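Local structure of soluble lytic transglycosylase B3 (Pseudomonas aeruginosa, 5ANZ) at residues A[303-306]-A[312-315]; A[251-256]-A[332-337]; A[286-291]-A[348-353]; A[322-325]-A[329-332]; A[98-103]-A[336-341]. The protein probably cleaves peptidoglycan as a lytic transglycosylase and takes part in turnover of the bacterial cell wall. All coordinates share one frame; numbering follows the deposited sequence.

Interaction 1: A[303-306]-A[312-315]; sequences LLLP and PAFL
The methyl of Ala313 is the small bump between two leucine branches of the opposing segment, Leu303 CD1 at 4.0 Å from Ala313 CB and Leu305 CD2 at 3.5 Å from the same atom. The second approach is closer than carbon atoms usually come, and Leu305 CD2 also rests against Pro312 O. Leu303 reaches this place because its CG is turned anti to the backbone N (chi1 169°), which brings the end of the chain back toward its neighbour although CB points to the sheet face it shares with Leu315. On that face Leu315 CD2 fills in against the backbone of Leu303, 4.0 Å from its CA. The two segments belong to the beta hairpin of strands 300-304 and 313-316, and the backbone of strand 313-316 is bonded on its other edge to Val257 and Phe255 of strand 254-258 in an antiparallel sheet. Leu304 and Phe314 form an antiparallel hydrogen-bonded pair: Leu304 N donates to Phe314 O at 2.8 Å, almost straight at 176°, and Phe314 N returns a bond of 2.9 Å to Leu304 O. Their side chains occupy the other face, where Leu334 of helix 330-343 packs against Phe314. As the chain leaves the strand, the Pro306 side chain crosses that of Phe314 at about a right angle and brings CG to the ring edge, 4.1 Å from Phe314 CE1. Pro306 CD meanwhile settles against the backbone, 3.4 Å from Pro312 O, while Trp353 touches both prolines.

Interaction 2: A[251-256]-A[332-337]; sequences QPWGFE and YALAVG
Trp253 lays the face of its five-membered ring on Gly337 CA, and the contact is easily followed outward from CB, which points toward the helix. At chi1 57° CG sits between the backbone N and the carbonyl carbon, and from there the indole lies flat against the helix surface. CG is 3.8 Å from Gly337 CA, and CD1 and CE2 come nearer, so that the alpha carbon stands over the pyrrole portion in a CH-pi contact, 3.4 Å from the ring centroid and only 13° off the normal. NE1 passes beside the glycine carbonyl, 3.0 Å from Gly337 O, and has a weak hydrogen bond to Asp341 OD2 one turn further along the helix. On the six-membered ring CZ2 still borders Gly337 C, at 3.8 Å, before the far rim changes partner: CZ3 and CH2 meet Leu334 CD1, with CH2 at 3.7 Å. Leu334 starts out pointing away from the tryptophan, but its CG, anti to the backbone N at chi1 -177°, brings the methyl back to approach the ring at a slant. Phe255 N, in the strand that follows, lies over the rim of the opposite face. With no side chain on Gly337, backbone and ring can approach this closely. This CH-pi contact of a helix glycine with an indole packs helix 330-343 beside the start of the sheet, through the residue just before strand 254-258, in the lysozyme-like SLT domain.

Interaction 3: A[286-291]-A[348-353]; sequences GVNGGP and RIVGAW
Val287 and Val350 meet end on through their methyl branches, and nearly all of this contact is the meeting of those branches. The closest point is Val287 CG2 against Val350 CB at 3.4 Å, tighter than carbons normally pack. Val350 CG2 lies beside both prongs of the other valine, 3.6 Å from Val287 CG2 and 3.8 Å from Val287 CG1, while Val350 CG1 stands a little further back. The torsion of Val287 (chi1 74°) sends CG2 anti to the backbone N, and it is this methyl that wedges into the fork of Val350. Away from the valines the contact thins quickly. Asn288, an exposed residue, brings only its amide nitrogen near, with ND2 at 4.4 Å from Val350 CG1, a loose approach at the solvent border; Val350 is itself exposed despite its close packing on Val287. Val287 is offered by a type I beta turn from Gly286 to Gly289, closed by the bond from Gly289 N to Gly286 O at 2.9 Å. The partner loop is held by the Glu256 carboxylate, which accepts hydrogen bonds from both Val350 N and Gly351 N, and Val287 packs on that same glutamate. The two loops therefore meet beside strand 254-258 at Glu256, the turn projecting from the end of the short strand 285-286 at the sheet's outer edge, and segment 348-353 running through the connection that leads from helix 330-343 to helix 362-374.

Interaction 4: A[322-325]-A[329-332]; sequences AILK and SSAY
Ile323 and Tyr332 supply the purely apolar part of this contact. The CG2 branch of the isoleucine comes to Tyr332 CE1 at 3.7 Å and to Tyr332 CD1 at 4.1 Å, meeting the ring obliquely, neither over the face nor at the edge. Since Ile323 CG2 stands anti to the backbone N, with CG1 beside that nitrogen (chi1 -62°), the shorter branch is directed at the tyrosine; the longer one goes on to Val336. A second kind of contact sets a methyl against polar backbone. Leu324 CD2 lies against the peptide joining Ser329 to Ser330, 3.5 Å from Ser329 O and 3.9 Å from Ser330 N, and so covers the start of the second helix with a hydrocarbon surface. The third kind lies within the second segment. Ser329 occupies the N-cap position, and its OG accepts from Tyr332 N at 3.2 Å in a nearly straight bond (173°), satisfying an N-H of the first turn that has no earlier helical carbonyl to use. The hydroxyl of Tyr332 adds a weak hydrogen bond to Glu144 OE2. A short connection leads from helix 318-324 into helix 330-343, and it includes Tyr326, seen to bind N-acetylglucosamine in a structure of this protein; Tyr332 packs against that residue, which places the corner beside the saccharide-binding region. Ile140 of helix 134-145 touches both Ile323 and Tyr332, and Tyr99 of helix 96-103 borders the tyrosine from another part of the bundle.

Interaction 5: A[98-103]-A[336-341]; sequences KYLEGA and VGLLAD
Leu100 and Leu338 meet between flat neighbours: Trp353 packs on Leu100, and Trp253 on Leu338. A third flat group, the ring of Tyr99, is turned to the earlier part of helix 330-343, where it packs on Ala331 and Tyr332, and does not meet 336-341. The contact is plain helix-to-helix packing in the lysozyme-like SLT domain, where helix 96-103 lies along helix 330-343, meeting its later turns here. It is a loose meeting as far as these two segments go. The alpha carbons of Leu100 and Leu338 are 8.8 Å apart, a gap spanned by their side chains, and Leu100 CD2 reaches Leu338 CD1 at 4.3 Å. The Leu338 CB is directed toward the other helix, whereas Leu100 sets out across it and only its end turns inward, with CG beside the backbone N (chi1 -73°). At Ala103 and Leu339 the backbones draw closer, their alpha carbons 7.5 Å apart, in keeping with the small alanine at that position. The Ala103 methyl also points toward helix 330-343, but it finds its nearer support one turn earlier, on Ala335. Leu104, just after the first segment, packs against both Leu338 and Leu339. At the end of helix 96-103, Ala103 O accepts a hydrogen bond from Arg108 NH1, while Leu339 CD1 lies 4.3 Å from that same Ala103 O.

Helix 330-343 carries three of the five contacts: interaction 4 at its start, interaction 2 on the side facing the sheet, and interaction 5 where helix 96-103 lies. Interactions 1, 2 and 5 are buried, interaction 4 partly so, and interaction 3 is at the surface. Backbone hydrogen bonds bridge the segments in interaction 1 alone, as befits a hairpin; the helical contacts depend on methyls and an indole face, with a helix cap inside one segment of interaction 4. Strand 254-258 joins interactions 1, 2 and 3, yet the chemistry changes along it, from buried sheet and ring packing to a single valine pair bordered by solvent.

Interaction 1: A[303-306]-A[312-315]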
# COMPACT_ATOMS: atom_id res chain seq x y z
N LEU A 303 3.18 3.39 17.53
CA LEU A 303 1.97 2.69 17.95
C LEU A 303 0.86 2.79 16.91
O LEU A 303 0.46 3.90 16.52
CB LEU A 303 1.48 3.24 19.29
CG LEU A 303 0.10 2.78 19.74
CD1 LEU A 303 0.10 1.29 20.02
CD2 LEU A 303 -0.33 3.56 20.98
N LEU A 304 0.38 1.64 16.45
CA LEU A 304 -0.73 1.58 15.50
C LEU A 304 -2.00 1.01 16.14
O LEU A 304 -1.98 -0.07 16.73
CB LEU A 304 -0.32 0.74 14.30
CG LEU A 304 -1.30 0.52 13.15
CD1 LEU A 304 -1.52 1.78 12.34
CD2 LEU A 304 -0.77 -0.60 12.27
N LEU A 305 -3.10 1.76 16.01
CA LEU A 305 -4.41 1.32 16.51
C LEU A 305 -5.43 1.30 15.37
O LEU A 305 -6.19 2.26 15.22
CB LEU A 305 -4.93 2.24 17.61
CG LEU A 305 -4.29 2.25 19.00
CD1 LEU A 305 -4.85 3.41 19.81
CD2 LEU A 305 -4.56 0.94 19.70
N PRO A 306 -5.48 0.22 14.58
CA PRO A 306 -6.28 0.24 13.35
C PRO A 306 -7.78 0.44 13.58
O PRO A 306 -8.47 0.90 12.66
CB PRO A 306 -6.00 -1.14 12.72
CG PRO A 306 -5.40 -1.97 13.80
CD PRO A 306 -4.74 -1.04 14.77
N PRO A 312 -7.31 -3.91 18.72
CA PRO A 312 -5.94 -4.36 18.95
C PRO A 312 -4.91 -3.26 18.69
O PRO A 312 -5.18 -2.30 17.94
CB PRO A 312 -5.79 -5.52 17.96
CG PRO A 312 -6.72 -5.16 16.84
CD PRO A 312 -7.91 -4.51 17.52
N ALA A 313 -3.76 -3.38 19.34
CA ALA A 313 -2.69 -2.39 19.22
C ALA A 313 -1.41 -3.08 18.76
O ALA A 313 -1.14 -4.23 19.14
CB ALA A 313 -2.46 -1.68 20.54
N PHE A 314 -0.64 -2.38 17.93
CA PHE A 314 0.61 -2.92 17.41
C PHE A 314 1.73 -1.91 17.59
O PHE A 314 1.49 -0.71 17.44
CB PHE A 314 0.47 -3.25 15.92
CG PHE A 314 -0.59 -4.27 15.63
CD1 PHE A 314 -1.91 -3.89 15.45
CD2 PHE A 314 -0.27 -5.61 15.55
CE1 PHE A 314 -2.89 -4.83 15.19
CE2 PHE A 314 -1.26 -6.56 15.28
CZ PHE A 314 -2.57 -6.16 15.10
N LEU A 315 2.94 -2.38 17.89
CA LEU A 315 4.11 -1.51 17.72
C LEU A 315 4.68 -1.84 16.36
O LEU A 315 4.89 -3.01 16.06
CB LEU A 315 5.16 -1.73 18.81
CG LEU A 315 4.78 -1.15 20.16
CD1 LEU A 315 5.86 -1.42 21.18
CD2 LEU A 315 4.54 0.35 20.00

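Interaction 2: A[251-256]-A[332-337]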
# COMPACT_ATOMS: atom_id res chain seq x y z
N GLN A 251 14.54 -8.51 10.90
CA GLN A 251 13.91 -7.66 11.91
C GLN A 251 12.40 -7.74 11.74
O GLN A 251 11.91 -7.76 10.62
CB GLN A 251 14.41 -6.20 11.78
CG GLN A 251 14.24 -5.38 13.04
CD GLN A 251 14.84 -3.99 12.91
OE1 GLN A 251 14.15 -3.05 12.52
NE2 GLN A 251 16.12 -3.87 13.23
N PRO A 252 11.65 -7.83 12.84
CA PRO A 252 10.19 -7.89 12.67
C PRO A 252 9.62 -6.57 12.12
O PRO A 252 10.15 -5.49 12.42
CB PRO A 252 9.66 -8.16 14.09
CG PRO A 252 10.78 -7.82 15.02
CD PRO A 252 12.07 -8.01 14.24
N TRP A 253 8.56 -6.67 11.32
CA TRP A 253 7.85 -5.48 10.87
C TRP A 253 7.18 -4.80 12.06
O TRP A 253 6.98 -3.58 12.08
CB TRP A 253 6.80 -5.84 9.82
CG TRP A 253 5.83 -6.86 10.29
CD1 TRP A 253 5.91 -8.23 10.13
CD2 TRP A 253 4.64 -6.61 11.03
NE1 TRP A 253 4.83 -8.83 10.72
CE2 TRP A 253 4.03 -7.87 11.29
CE3 TRP A 253 4.01 -5.45 11.51
CZ2 TRP A 253 2.84 -7.99 11.98
CZ3 TRP A 253 2.83 -5.57 12.20
CH2 TRP A 253 2.25 -6.84 12.43
N GLY A 254 6.84 -5.60 13.06
CA GLY A 254 6.12 -5.11 14.21
C GLY A 254 5.44 -6.28 14.87
O GLY A 254 5.64 -7.44 14.49
N PHE A 255 4.67 -5.98 15.89
CA PHE A 255 4.00 -7.05 16.62
C PHE A 255 2.87 -6.48 17.46
O PHE A 255 2.85 -5.30 17.80
CB PHE A 255 5.00 -7.80 17.51
CG PHE A 255 5.96 -6.90 18.26
CD1 PHE A 255 5.60 -6.33 19.46
CD2 PHE A 255 7.21 -6.62 17.74
CE1 PHE A 255 6.47 -5.51 20.14
CE2 PHE A 255 8.08 -5.79 18.41
CZ PHE A 255 7.71 -5.23 19.61
N GLU A 256 1.92 -7.34 17.81
CA GLU A 256 0.82 -6.93 18.66
C GLU A 256 1.27 -6.69 20.09
O GLU A 256 2.15 -7.39 20.59
CB GLU A 256 -0.29 -7.98 18.63
CG GLU A 256 -1.54 -7.52 19.34
CD GLU A 256 -2.67 -8.52 19.25
OE1 GLU A 256 -2.43 -9.64 18.72
OE2 GLU A 256 -3.79 -8.17 19.69
N TYR A 332 -2.88 -1.92 4.55
CA TYR A 332 -2.09 -2.73 3.62
C TYR A 332 -0.83 -3.25 4.27
O TYR A 332 -0.50 -4.43 4.19
CB TYR A 332 -1.73 -1.92 2.39
CG TYR A 332 -0.70 -2.58 1.48
CD1 TYR A 332 0.66 -2.42 1.70
CD2 TYR A 332 -1.09 -3.34 0.39
CE1 TYR A 332 1.61 -3.00 0.86
CE2 TYR A 332 -0.15 -3.93 -0.45
CZ TYR A 332 1.19 -3.76 -0.20
OH TYR A 332 2.14 -4.32 -1.03
N ALA A 333 -0.09 -2.36 4.93
CA ALA A 333 1.19 -2.77 5.50
C ALA A 333 0.97 -3.75 6.66
O ALA A 333 1.73 -4.70 6.81
CB ALA A 333 2.01 -1.55 5.95
N LEU A 334 -0.10 -3.56 7.43
CA LEU A 334 -0.43 -4.52 8.48
C LEU A 334 -0.76 -5.89 7.87
O LEU A 334 -0.28 -6.93 8.37
CB LEU A 334 -1.61 -4.00 9.32
CG LEU A 334 -2.02 -4.86 10.52
CD1 LEU A 334 -0.85 -5.12 11.45
CD2 LEU A 334 -3.14 -4.12 11.25
N ALA A 335 -1.52 -5.89 6.77
CA ALA A 335 -1.86 -7.13 6.07
C ALA A 335 -0.61 -7.84 5.58
O ALA A 335 -0.47 -9.05 5.74
CB ALA A 335 -2.80 -6.88 4.89
N VAL A 336 0.30 -7.09 4.95
CA VAL A 336 1.55 -7.71 4.51
C VAL A 336 2.32 -8.36 5.65
O VAL A 336 2.78 -9.48 5.53
CB VAL A 336 2.45 -6.67 3.81
CG1 VAL A 336 3.84 -7.24 3.56
CG2 VAL A 336 1.81 -6.25 2.50
N GLY A 337 2.48 -7.64 6.76
CA GLY A 337 3.22 -8.20 7.89
C GLY A 337 2.57 -9.45 8.46
O GLY A 337 3.23 -10.45 8.71

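Interaction 3: A[286-291]-A[348-353]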
# COMPACT_ATOMS: atom_id res chain seq x y z
N GLY A 286 3.95 -7.14 26.02
CA GLY A 286 3.70 -8.18 25.04
C GLY A 286 2.22 -8.49 25.07
O GLY A 286 1.55 -8.18 26.05
N VAL A 287 1.71 -9.10 24.01
CA VAL A 287 0.27 -9.25 23.84
C VAL A 287 -0.36 -10.14 24.91
O VAL A 287 -1.55 -10.01 25.23
CB VAL A 287 -0.06 -9.80 22.45
CG1 VAL A 287 0.27 -11.28 22.37
CG2 VAL A 287 -1.53 -9.55 22.11
N ASN A 288 0.43 -11.05 25.47
CA ASN A 288 -0.04 -11.90 26.55
C ASN A 288 0.47 -11.44 27.91
O ASN A 288 0.51 -12.22 28.86
CB ASN A 288 0.38 -13.35 26.30
CG ASN A 288 -0.35 -13.96 25.13
OD1 ASN A 288 0.28 -14.42 24.17
ND2 ASN A 288 -1.68 -13.97 25.19
N GLY A 289 0.85 -10.17 27.99
CA GLY A 289 1.42 -9.62 29.20
C GLY A 289 2.92 -9.85 29.25
O GLY A 289 3.44 -10.72 28.56
N GLY A 290 3.61 -9.06 30.07
CA GLY A 290 5.04 -9.20 30.21
C GLY A 290 5.83 -8.26 29.31
O GLY A 290 5.25 -7.40 28.65
N PRO A 291 7.16 -8.43 29.29
CA PRO A 291 8.08 -7.55 28.56
C PRO A 291 7.96 -7.64 27.04
O PRO A 291 7.28 -8.53 26.52
CB PRO A 291 9.46 -8.03 29.02
CG PRO A 291 9.25 -9.45 29.41
CD PRO A 291 7.87 -9.50 30.01
N ARG A 348 -2.06 -14.04 13.64
CA ARG A 348 -3.41 -13.78 14.06
C ARG A 348 -3.38 -12.95 15.33
O ARG A 348 -2.34 -12.80 15.98
CB ARG A 348 -4.19 -15.09 14.17
CG ARG A 348 -4.69 -15.50 15.50
CD ARG A 348 -5.06 -16.97 15.37
NE ARG A 348 -3.97 -17.77 14.79
CZ ARG A 348 -2.67 -17.60 15.02
NH1 ARG A 348 -2.23 -16.63 15.83
NH2 ARG A 348 -1.79 -18.39 14.44
N ILE A 349 -4.52 -12.34 15.60
CA ILE A 349 -4.58 -11.20 16.49
C ILE A 349 -5.29 -11.57 17.78
O ILE A 349 -6.40 -12.11 17.74
CB ILE A 349 -5.29 -10.05 15.77
CG1 ILE A 349 -4.54 -9.72 14.48
CG2 ILE A 349 -5.40 -8.83 16.67
CD1 ILE A 349 -5.28 -8.77 13.56
N VAL A 350 -4.64 -11.30 18.91
CA VAL A 350 -5.18 -11.64 20.23
C VAL A 350 -6.30 -10.70 20.68
O VAL A 350 -7.32 -11.13 21.20
CB VAL A 350 -4.06 -11.62 21.29
CG1 VAL A 350 -4.62 -11.86 22.68
CG2 VAL A 350 -2.99 -12.65 20.95
N GLY A 351 -6.11 -9.39 20.49
CA GLY A 351 -7.11 -8.44 20.92
C GLY A 351 -8.32 -8.48 20.01
O GLY A 351 -8.19 -8.55 18.79
N ALA A 352 -9.51 -8.43 20.59
CA ALA A 352 -10.73 -8.51 19.80
C ALA A 352 -10.99 -7.23 19.03
O ALA A 352 -10.63 -6.14 19.47
CB ALA A 352 -11.93 -8.86 20.70
N TRP A 353 -11.62 -7.36 17.87
CA TRP A 353 -12.06 -6.20 17.11
C TRP A 353 -13.39 -5.69 17.65
O TRP A 353 -14.26 -6.48 18.03
CB TRP A 353 -12.21 -6.54 15.62
CG TRP A 353 -10.92 -6.87 14.95
CD1 TRP A 353 -10.44 -8.11 14.67
CD2 TRP A 353 -9.95 -5.94 14.48
NE1 TRP A 353 -9.22 -8.02 14.04
CE2 TRP A 353 -8.89 -6.69 13.91
CE3 TRP A 353 -9.86 -4.55 14.47
CZ2 TRP A 353 -7.77 -6.09 13.35
CZ3 TRP A 353 -8.74 -3.95 13.91
CH2 TRP A 353 -7.71 -4.72 13.36

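Interaction 4: A[322-325]-A[329-332]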
# COMPACT_ATOMS: atom_id res chain seq x y z
N ALA A 322 9.09 0.45 5.58
CA ALA A 322 9.53 0.01 4.25
C ALA A 322 8.35 -0.49 3.41
O ALA A 322 8.24 -0.20 2.22
CB ALA A 322 10.59 -1.10 4.38
N ILE A 323 7.47 -1.25 4.04
CA ILE A 323 6.30 -1.75 3.34
C ILE A 323 5.41 -0.60 2.90
O ILE A 323 4.82 -0.62 1.83
CB ILE A 323 5.52 -2.73 4.22
CG1 ILE A 323 6.41 -3.93 4.57
CG2 ILE A 323 4.22 -3.14 3.52
CD1 ILE A 323 5.89 -4.74 5.76
N LEU A 324 5.33 0.45 3.72
CA LEU A 324 4.49 1.60 3.37
C LEU A 324 4.95 2.30 2.10
O LEU A 324 4.17 2.99 1.43
CB LEU A 324 4.46 2.59 4.53
CG LEU A 324 3.63 2.18 5.74
CD1 LEU A 324 3.86 3.19 6.86
CD2 LEU A 324 2.17 2.13 5.38
N LYS A 325 6.22 2.13 1.75
CA LYS A 325 6.72 2.75 0.53
C LYS A 325 6.20 1.99 -0.69
O LYS A 325 6.21 2.50 -1.81
CB LYS A 325 8.26 2.80 0.55
CG LYS A 325 8.83 3.65 1.67
CD LYS A 325 10.33 3.79 1.54
CE LYS A 325 10.89 4.83 2.51
NZ LYS A 325 11.07 4.28 3.88
N SER A 329 -0.64 2.63 2.79
CA SER A 329 -1.84 2.41 3.59
C SER A 329 -1.43 1.56 4.78
O SER A 329 -0.85 0.50 4.59
CB SER A 329 -2.91 1.68 2.77
OG SER A 329 -3.80 0.99 3.64
N SER A 330 -1.72 2.02 5.99
CA SER A 330 -1.35 1.25 7.18
C SER A 330 -2.09 -0.08 7.21
O SER A 330 -1.55 -1.07 7.70
CB SER A 330 -1.63 2.05 8.46
OG SER A 330 -0.73 3.14 8.57
N ALA A 331 -3.31 -0.13 6.67
CA ALA A 331 -4.04 -1.40 6.62
C ALA A 331 -3.31 -2.40 5.70
O ALA A 331 -3.12 -3.57 6.05
CB ALA A 331 -5.46 -1.19 6.14
N TYR A 332 -2.88 -1.92 4.55
CA TYR A 332 -2.09 -2.73 3.62
C TYR A 332 -0.83 -3.25 4.27
O TYR A 332 -0.50 -4.43 4.19
CB TYR A 332 -1.73 -1.92 2.39
CG TYR A 332 -0.70 -2.58 1.48
CD1 TYR A 332 0.66 -2.42 1.70
CD2 TYR A 332 -1.09 -3.34 0.39
CE1 TYR A 332 1.61 -3.00 0.86
CE2 TYR A 332 -0.15 -3.93 -0.45
CZ TYR A 332 1.19 -3.76 -0.20
OH TYR A 332 2.14 -4.32 -1.03

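Interaction 5: A[98-103]-A[336-341]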
# COMPACT_ATOMS: atom_id res chain seq x y z
N LYS A 98 -12.38 -6.56 8.34
CA LYS A 98 -12.89 -7.29 7.17
C LYS A 98 -11.87 -7.27 6.05
O LYS A 98 -11.67 -8.27 5.35
CB LYS A 98 -14.23 -6.72 6.69
CG LYS A 98 -15.44 -7.40 7.35
CD LYS A 98 -16.77 -6.77 6.95
CE LYS A 98 -17.94 -7.51 7.61
NZ LYS A 98 -19.26 -6.84 7.37
N TYR A 99 -11.20 -6.14 5.88
CA TYR A 99 -10.09 -6.08 4.93
C TYR A 99 -9.04 -7.14 5.25
O TYR A 99 -8.60 -7.89 4.37
CB TYR A 99 -9.44 -4.70 4.95
CG TYR A 99 -8.21 -4.60 4.09
CD1 TYR A 99 -8.31 -4.49 2.71
CD2 TYR A 99 -6.94 -4.61 4.66
CE1 TYR A 99 -7.18 -4.39 1.92
CE2 TYR A 99 -5.80 -4.50 3.87
CZ TYR A 99 -5.93 -4.39 2.51
OH TYR A 99 -4.80 -4.30 1.71
N LEU A 100 -8.65 -7.21 6.52
CA LEU A 100 -7.64 -8.16 6.96
C LEU A 100 -8.13 -9.59 6.82
O LEU A 100 -7.35 -10.49 6.49
CB LEU A 100 -7.24 -7.90 8.41
CG LEU A 100 -6.38 -6.65 8.62
CD1 LEU A 100 -6.19 -6.36 10.11
CD2 LEU A 100 -5.04 -6.85 7.92
N GLU A 101 -9.42 -9.81 7.07
CA GLU A 101 -9.99 -11.15 6.97
C GLU A 101 -9.87 -11.65 5.53
O GLU A 101 -9.60 -12.83 5.29
CB GLU A 101 -11.45 -11.17 7.41
CG GLU A 101 -12.01 -12.55 7.66
CD GLU A 101 -13.48 -12.53 8.04
OE1 GLU A 101 -14.23 -11.70 7.50
OE2 GLU A 101 -13.88 -13.36 8.89
N GLY A 102 -10.06 -10.75 4.57
CA GLY A 102 -9.88 -11.06 3.17
C GLY A 102 -8.41 -11.26 2.79
O GLY A 102 -8.06 -12.22 2.09
N ALA A 103 -7.56 -10.35 3.24
CA ALA A 103 -6.12 -10.43 2.94
C ALA A 103 -5.48 -11.71 3.49
O ALA A 103 -4.61 -12.31 2.85
CB ALA A 103 -5.40 -9.20 3.51
N VAL A 336 0.30 -7.09 4.95
CA VAL A 336 1.55 -7.71 4.51
C VAL A 336 2.32 -8.36 5.65
O VAL A 336 2.78 -9.48 5.53
CB VAL A 336 2.45 -6.67 3.81
CG1 VAL A 336 3.84 -7.24 3.56
CG2 VAL A 336 1.81 -6.25 2.50
N GLY A 337 2.48 -7.64 6.76
CA GLY A 337 3.22 -8.20 7.89
C GLY A 337 2.57 -9.45 8.46
O GLY A 337 3.23 -10.45 8.71
N LEU A 338 1.25 -9.38 8.66
CA LEU A 338 0.53 -10.54 9.19
C LEU A 338 0.49 -11.72 8.20
O LEU A 338 0.51 -12.88 8.61
CB LEU A 338 -0.91 -10.16 9.57
CG LEU A 338 -1.04 -9.19 10.75
CD1 LEU A 338 -2.48 -8.68 10.84
CD2 LEU A 338 -0.61 -9.85 12.07
N LEU A 339 0.44 -11.43 6.91
CA LEU A 339 0.49 -12.51 5.93
C LEU A 339 1.86 -13.20 5.97
O LEU A 339 1.96 -14.43 5.96
CB LEU A 339 0.21 -11.99 4.52
CG LEU A 339 0.23 -13.04 3.41
CD1 LEU A 339 -0.77 -14.18 3.67
CD2 LEU A 339 -0.08 -12.35 2.08
N ALA A 340 2.93 -12.40 6.00
CA ALA A 340 4.27 -12.97 6.10
C ALA A 340 4.38 -13.82 7.35
O ALA A 340 4.87 -14.94 7.30
CB ALA A 340 5.32 -11.87 6.12
N ASP A 341 3.87 -13.31 8.47
CA ASP A 341 3.87 -14.10 9.71
C ASP A 341 3.06 -15.40 9.58
O ASP A 341 3.42 -16.44 10.13
CB ASP A 341 3.27 -13.29 10.87
CG ASP A 341 4.16 -12.12 11.30
OD1 ASP A 341 5.31 -12.01 10.83
OD2 ASP A 341 3.69 -11.34 12.17